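Local coordinates for 7,8-dihydro-6-hydroxymethylpterin pyrophosphokinase-dihydropteroate synthase (Plasmodium falciparum, PDB 6JWY), which probably makes the pterin diphosphate from ATP and 6-hydroxymethyl-7,8-dihydropterin, then joins it to 4-aminobenzoate to give 7,8-dihydropteroate in folate synthesis, at residues 606-611 with 687-692. The protein carries 1 engineered substitution. Numbering follows the deposited sequence.
Sequences YSRKRF and VHDVLE. With CKL (4-[(2-azanyl-4-oxidanylidene-7,8-dihydro-3~{H}-pteridin-6-yl)methylamino]-~{N}-(5,6-dimethoxypyrimidin-4-yl)benzenesulfonamide), chain C.
The guanidinium of Arg608 forms an offset stack on one face of the His688 imidazole, planes at 18°: NH1 lies over the ring near its rim, His688 CB sits over the guanidinium face, and Ser607 OG meets the ring at its edge. The stack illustrates how neighbouring loops are clasped at the C-terminal rim of a TIM barrel, here the dihydropteroate synthase domain: 606-611 follows strand 603-604, whereas the second segment leads from the adjacent parallel strand 684-687 into helix 690-704. Arg608 reaches across with its chain extended from CG to NE, placing CD over the ND1 corner, 3.2 Å from His688 ND1. At the guanidinium edge, past His688 CB, NH2 forms a salt bridge with Asp689 OD1 (3.2 Å), which lies 18° out of the guanidinium plane. Deeper in, Tyr606 lies alongside Val687, with Tyr606 OH 3.5 Å from Val687 CG1. The type II turn from Tyr606 to Lys609 then carries the chain to the bound pterin-sulfonamide conjugate, where Lys609 NZ donates to CKL N7 and Arg610 N to the sulfonyl O23. A chi1 of 175° turns the Ser607 hydroxyl toward His688, where OG hydrogen-bonds ND1 at 2.8 Å; OG also bonds a water that accepts from Asp689 N and donates to Asp689 OD2.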
ATOM      1  N   TYR A 606       9.174 -16.073   4.623  1.00 16.17           N
ATOM      2  CA  TYR A 606      10.077 -15.691   3.554  1.00 16.13           C
ATOM      3  C   TYR A 606      11.484 -15.667   4.119  1.00 17.25           C
ATOM      4  O   TYR A 606      12.455 -15.579   3.366  1.00 17.76           O
ATOM      5  CB  TYR A 606       9.738 -14.289   3.044  1.00 15.85           C
ATOM      6  CG  TYR A 606       9.612 -13.238   4.124  1.00 17.45           C
ATOM      7  CD1 TYR A 606      10.749 -12.678   4.711  1.00 16.45           C
ATOM      8  CD2 TYR A 606       8.360 -12.773   4.537  1.00 17.31           C
ATOM      9  CE1 TYR A 606      10.645 -11.705   5.690  1.00 16.60           C
ATOM     10  CE2 TYR A 606       8.245 -11.794   5.518  1.00 17.09           C
ATOM     11  CZ  TYR A 606       9.395 -11.259   6.090  1.00 17.29           C
ATOM     12  OH  TYR A 606       9.321 -10.302   7.064  1.00 16.56           O
ATOM     13  N   SER A 607      11.570 -15.743   5.453  1.00 17.65           N
ATOM     14  CA  SER A 607      12.751 -15.251   6.136  1.00 18.26           C
ATOM     15  C   SER A 607      13.990 -16.044   5.727  1.00 19.98           C
ATOM     16  O   SER A 607      14.107 -17.232   6.012  1.00 21.11           O
ATOM     17  CB  SER A 607      12.532 -15.264   7.616  1.00 18.68           C
ATOM     18  OG  SER A 607      13.717 -14.898   8.302  1.00 19.81           O
ATOM     19  N   ARG A 608      14.908 -15.361   5.039  1.00 22.73           N
ATOM     20  CA  ARG A 608      16.281 -15.807   4.825  1.00 23.81           C
ATOM     21  C   ARG A 608      16.294 -16.820   3.691  1.00 24.68           C
ATOM     22  O   ARG A 608      17.317 -17.440   3.439  1.00 27.15           O
ATOM     23  CB  ARG A 608      16.926 -16.421   6.075  1.00 22.41           C
ATOM     24  CG  ARG A 608      17.248 -15.430   7.183  1.00 24.51           C
ATOM     25  CD  ARG A 608      17.963 -16.125   8.342  1.00 27.01           C
ATOM     26  NE  ARG A 608      18.346 -15.264   9.463  1.00 29.33           N
ATOM     27  CZ  ARG A 608      19.036 -15.659  10.545  1.00 31.20           C
ATOM     28  NH1 ARG A 608      19.438 -16.916  10.665  1.00 30.51           N
ATOM     29  NH2 ARG A 608      19.321 -14.794  11.509  1.00 30.22           N
ATOM     30  N   LYS A 609      15.147 -16.998   3.031  1.00 23.97           N
ATOM     31  CA  LYS A 609      15.097 -17.916   1.904  1.00 23.47           C
ATOM     32  C   LYS A 609      15.934 -17.337   0.763  1.00 24.59           C
ATOM     33  O   LYS A 609      16.221 -16.139   0.736  1.00 24.34           O
ATOM     34  CB  LYS A 609      13.655 -18.341   1.584  1.00 20.57           C
ATOM     35  CG  LYS A 609      13.004 -19.158   2.696  1.00 20.14           C
ATOM     36  CD  LYS A 609      11.526 -19.457   2.546  1.00 20.47           C
ATOM     37  CE  LYS A 609      11.099 -20.528   3.522  1.00 21.81           C
ATOM     38  NZ  LYS A 609       9.649 -20.471   3.819  1.00 22.36           N
ATOM     39  N   ARG A 610      16.329 -18.203  -0.168  1.00 26.66           N
ATOM     40  CA  ARG A 610      17.320 -17.865  -1.172  1.00 29.10           C
ATOM     41  C   ARG A 610      16.775 -16.913  -2.224  1.00 27.17           C
ATOM     42  O   ARG A 610      17.548 -16.201  -2.844  1.00 33.25           O
ATOM     43  CB  ARG A 610      17.910 -19.132  -1.792  1.00 34.28           C
ATOM     44  CG  ARG A 610      18.937 -19.798  -0.885  1.00 40.70           C
ATOM     45  CD  ARG A 610      19.538 -21.044  -1.499  1.00 45.60           C
ATOM     46  NE  ARG A 610      20.435 -21.763  -0.602  1.00 50.43           N
ATOM     47  CZ  ARG A 610      21.158 -22.806  -0.996  1.00 53.46           C
ATOM     48  NH1 ARG A 610      21.088 -23.214  -2.254  1.00 58.35           N
ATOM     49  NH2 ARG A 610      21.940 -23.438  -0.141  1.00 51.07           N
ATOM     50  N   PHE A 611      15.460 -16.881  -2.421  1.00 25.30           N
ATOM     51  CA  PHE A 611      14.919 -16.055  -3.488  1.00 24.74           C
ATOM     52  C   PHE A 611      15.236 -14.584  -3.228  1.00 23.99           C
ATOM     53  O   PHE A 611      15.383 -13.812  -4.160  1.00 25.37           O
ATOM     54  CB  PHE A 611      13.422 -16.330  -3.695  1.00 24.51           C
ATOM     55  CG  PHE A 611      12.476 -15.785  -2.649  1.00 21.82           C
ATOM     56  CD1 PHE A 611      11.955 -14.506  -2.752  1.00 20.44           C
ATOM     57  CD2 PHE A 611      12.067 -16.574  -1.585  1.00 21.55           C
ATOM     58  CE1 PHE A 611      11.066 -14.015  -1.801  1.00 20.11           C
ATOM     59  CE2 PHE A 611      11.184 -16.089  -0.632  1.00 20.88           C
ATOM     60  CZ  PHE A 611      10.683 -14.807  -0.742  1.00 20.81           C
ATOM     61  N   VAL A 687       9.530 -15.382  10.934  1.00 13.31           N
ATOM     62  CA  VAL A 687      10.802 -14.683  10.766  1.00 13.99           C
ATOM     63  C   VAL A 687      11.848 -15.141  11.791  1.00 15.27           C
ATOM     64  O   VAL A 687      11.514 -15.477  12.942  1.00 15.07           O
ATOM     65  CB  VAL A 687      10.626 -13.146  10.840  1.00 13.37           C
ATOM     66  CG1 VAL A 687       9.833 -12.587   9.675  1.00 13.10           C
ATOM     67  CG2 VAL A 687      10.011 -12.689  12.146  1.00 12.28           C
ATOM     68  N   HIS A 688      13.123 -15.093  11.365  1.00 16.39           N
ATOM     69  CA  HIS A 688      14.289 -15.263  12.236  1.00 18.51           C
ATOM     70  C   HIS A 688      14.595 -13.996  13.031  1.00 20.29           C
ATOM     71  O   HIS A 688      14.828 -14.078  14.232  1.00 22.61           O
ATOM     72  CB  HIS A 688      15.559 -15.599  11.440  1.00 18.62           C
ATOM     73  CG  HIS A 688      15.480 -16.933  10.781  1.00 20.76           C
ATOM     74  ND1 HIS A 688      15.132 -17.067   9.433  1.00 21.68           N
ATOM     75  CD2 HIS A 688      15.642 -18.179  11.285  1.00 18.83           C
ATOM     76  CE1 HIS A 688      15.098 -18.350   9.135  1.00 22.74           C
ATOM     77  NE2 HIS A 688      15.409 -19.053  10.261  1.00 20.82           N
ATOM     78  N   ASP A 689      14.628 -12.843  12.344  1.00 20.58           N
ATOM     79  CA  ASP A 689      15.025 -11.552  12.896  1.00 20.80           C
ATOM     80  C   ASP A 689      13.848 -10.795  13.522  1.00 19.73           C
ATOM     81  O   ASP A 689      13.286  -9.898  12.905  1.00 20.09           O
ATOM     82  CB  ASP A 689      15.693 -10.766  11.776  1.00 24.11           C
ATOM     83  CG  ASP A 689      16.765 -11.630  11.123  1.00 29.95           C
ATOM     84  OD1 ASP A 689      17.657 -12.099  11.866  1.00 30.30           O
ATOM     85  OD2 ASP A 689      16.693 -11.865   9.889  1.00 35.30           O
ATOM     86  N   VAL A 690      13.494 -11.133  14.768  1.00 19.12           N
ATOM     87  CA  VAL A 690      12.330 -10.594  15.448  1.00 20.04           C
ATOM     88  C   VAL A 690      12.489  -9.096  15.702  1.00 24.41           C
ATOM     89  O   VAL A 690      11.682  -8.293  15.232  1.00 27.95           O
ATOM     90  CB  VAL A 690      12.016 -11.373  16.738  1.00 20.09           C
ATOM     91  CG1 VAL A 690      10.827 -10.795  17.495  1.00 20.13           C
ATOM     92  CG2 VAL A 690      11.769 -12.837  16.444  1.00 18.08           C
ATOM     93  N   LEU A 691      13.542  -8.697  16.420  1.00 27.92           N
ATOM     94  CA  LEU A 691      13.694  -7.299  16.800  1.00 26.98           C
ATOM     95  C   LEU A 691      13.685  -6.389  15.573  1.00 25.49           C
ATOM     96  O   LEU A 691      13.023  -5.350  15.604  1.00 25.53           O
ATOM     97  CB  LEU A 691      14.975  -7.119  17.625  1.00 32.27           C
ATOM     98  CG  LEU A 691      15.250  -5.698  18.121  1.00 31.26           C
ATOM     99  CD1 LEU A 691      15.853  -5.727  19.510  1.00 30.73           C
ATOM    100  CD2 LEU A 691      16.164  -4.961  17.152  1.00 34.59           C
ATOM    101  N   GLU A 692      14.413  -6.763  14.509  1.00 22.12           N
ATOM    102  CA  GLU A 692      14.454  -5.906  13.331  1.00 21.58           C
ATOM    103  C   GLU A 692      13.077  -5.808  12.683  1.00 22.76           C
ATOM    104  O   GLU A 692      12.667  -4.713  12.275  1.00 21.94           O
ATOM    105  CB  GLU A 692      15.454  -6.382  12.285  1.00 22.67           C
ATOM    106  CG  GLU A 692      16.852  -6.481  12.824  1.00 25.53           C
ATOM    107  CD  GLU A 692      17.169  -7.745  13.598  1.00 29.65           C
ATOM    108  OE1 GLU A 692      16.266  -8.314  14.291  1.00 30.69           O
ATOM    109  OE2 GLU A 692      18.335  -8.145  13.527  1.00 34.87           O
TER
HETATM  110  C2  CKL C 801       5.640 -22.639   7.290  1.00 10.41           C
HETATM  111  C4  CKL C 801       7.208 -21.765   5.751  1.00 10.85           C
HETATM  112  C5  CKL C 801       8.303 -22.538   6.354  1.00 10.89           C
HETATM  113  C6  CKL C 801       7.880 -23.381   7.486  1.00 10.88           C
HETATM  114  O24 CKL C 801      14.727 -21.782  -0.620  1.00 42.72           O
HETATM  115  S21 CKL C 801      15.475 -21.900   0.614  1.00 48.25           S
HETATM  116  O23 CKL C 801      16.019 -20.606   0.869  1.00 48.20           O
HETATM  117  N22 CKL C 801      16.752 -22.905   0.627  1.00 60.54           N
HETATM  118  C25 CKL C 801      17.077 -23.799  -0.341  1.00 73.22           C
HETATM  119  C30 CKL C 801      18.243 -24.541  -0.199  1.00 80.27           C
HETATM  120  O31 CKL C 801      19.051 -24.381   0.901  1.00 88.46           O
HETATM  121  C32 CKL C 801      18.943 -25.265   2.021  1.00 96.61           C
HETATM  122  C29 CKL C 801      18.587 -25.437  -1.199  1.00 85.31           C
HETATM  123  O33 CKL C 801      19.740 -26.183  -1.090  1.00 98.01           O
HETATM  124  C34 CKL C 801      20.594 -26.431  -2.220  1.00104.94           C
HETATM  125  N28 CKL C 801      17.768 -25.571  -2.273  1.00 87.35           N
HETATM  126  C27 CKL C 801      16.640 -24.846  -2.392  1.00 86.57           C
HETATM  127  N26 CKL C 801      16.295 -23.964  -1.444  1.00 78.78           N
HETATM  128  C18 CKL C 801      14.540 -22.500   1.777  1.00 36.42           C
HETATM  129  C17 CKL C 801      14.932 -22.314   3.105  1.00 30.33           C
HETATM  130  C16 CKL C 801      14.143 -22.834   4.122  1.00 26.46           C
HETATM  131  C19 CKL C 801      13.379 -23.232   1.475  1.00 29.86           C
HETATM  132  C20 CKL C 801      12.592 -23.751   2.505  1.00 25.64           C
HETATM  133  C15 CKL C 801      12.965 -23.530   3.837  1.00 24.06           C
HETATM  134  N14 CKL C 801      12.181 -24.023   4.858  1.00 21.45           N
HETATM  135  C13 CKL C 801      12.024 -23.481   6.216  1.00 15.47           C
HETATM  136  C8  CKL C 801      10.543 -23.339   6.547  1.00 13.03           C
HETATM  137  C9  CKL C 801      10.159 -24.194   7.696  1.00 11.48           C
HETATM  138  N10 CKL C 801       8.787 -24.142   8.088  1.00 10.75           N
HETATM  139  N1  CKL C 801       6.579 -23.391   7.926  1.00 10.48           N
HETATM  140  N7  CKL C 801       9.611 -22.523   5.916  1.00 11.89           N
HETATM  141  O12 CKL C 801       7.448 -21.004   4.786  1.00 11.27           O
HETATM  142  N3  CKL C 801       5.953 -21.870   6.237  1.00 10.53           N
HETATM  143  N11 CKL C 801       4.356 -22.692   7.688  1.00  9.89           N
HETATM  144  O   HOH W   1      14.074 -12.432   9.245  1.00 24.62           O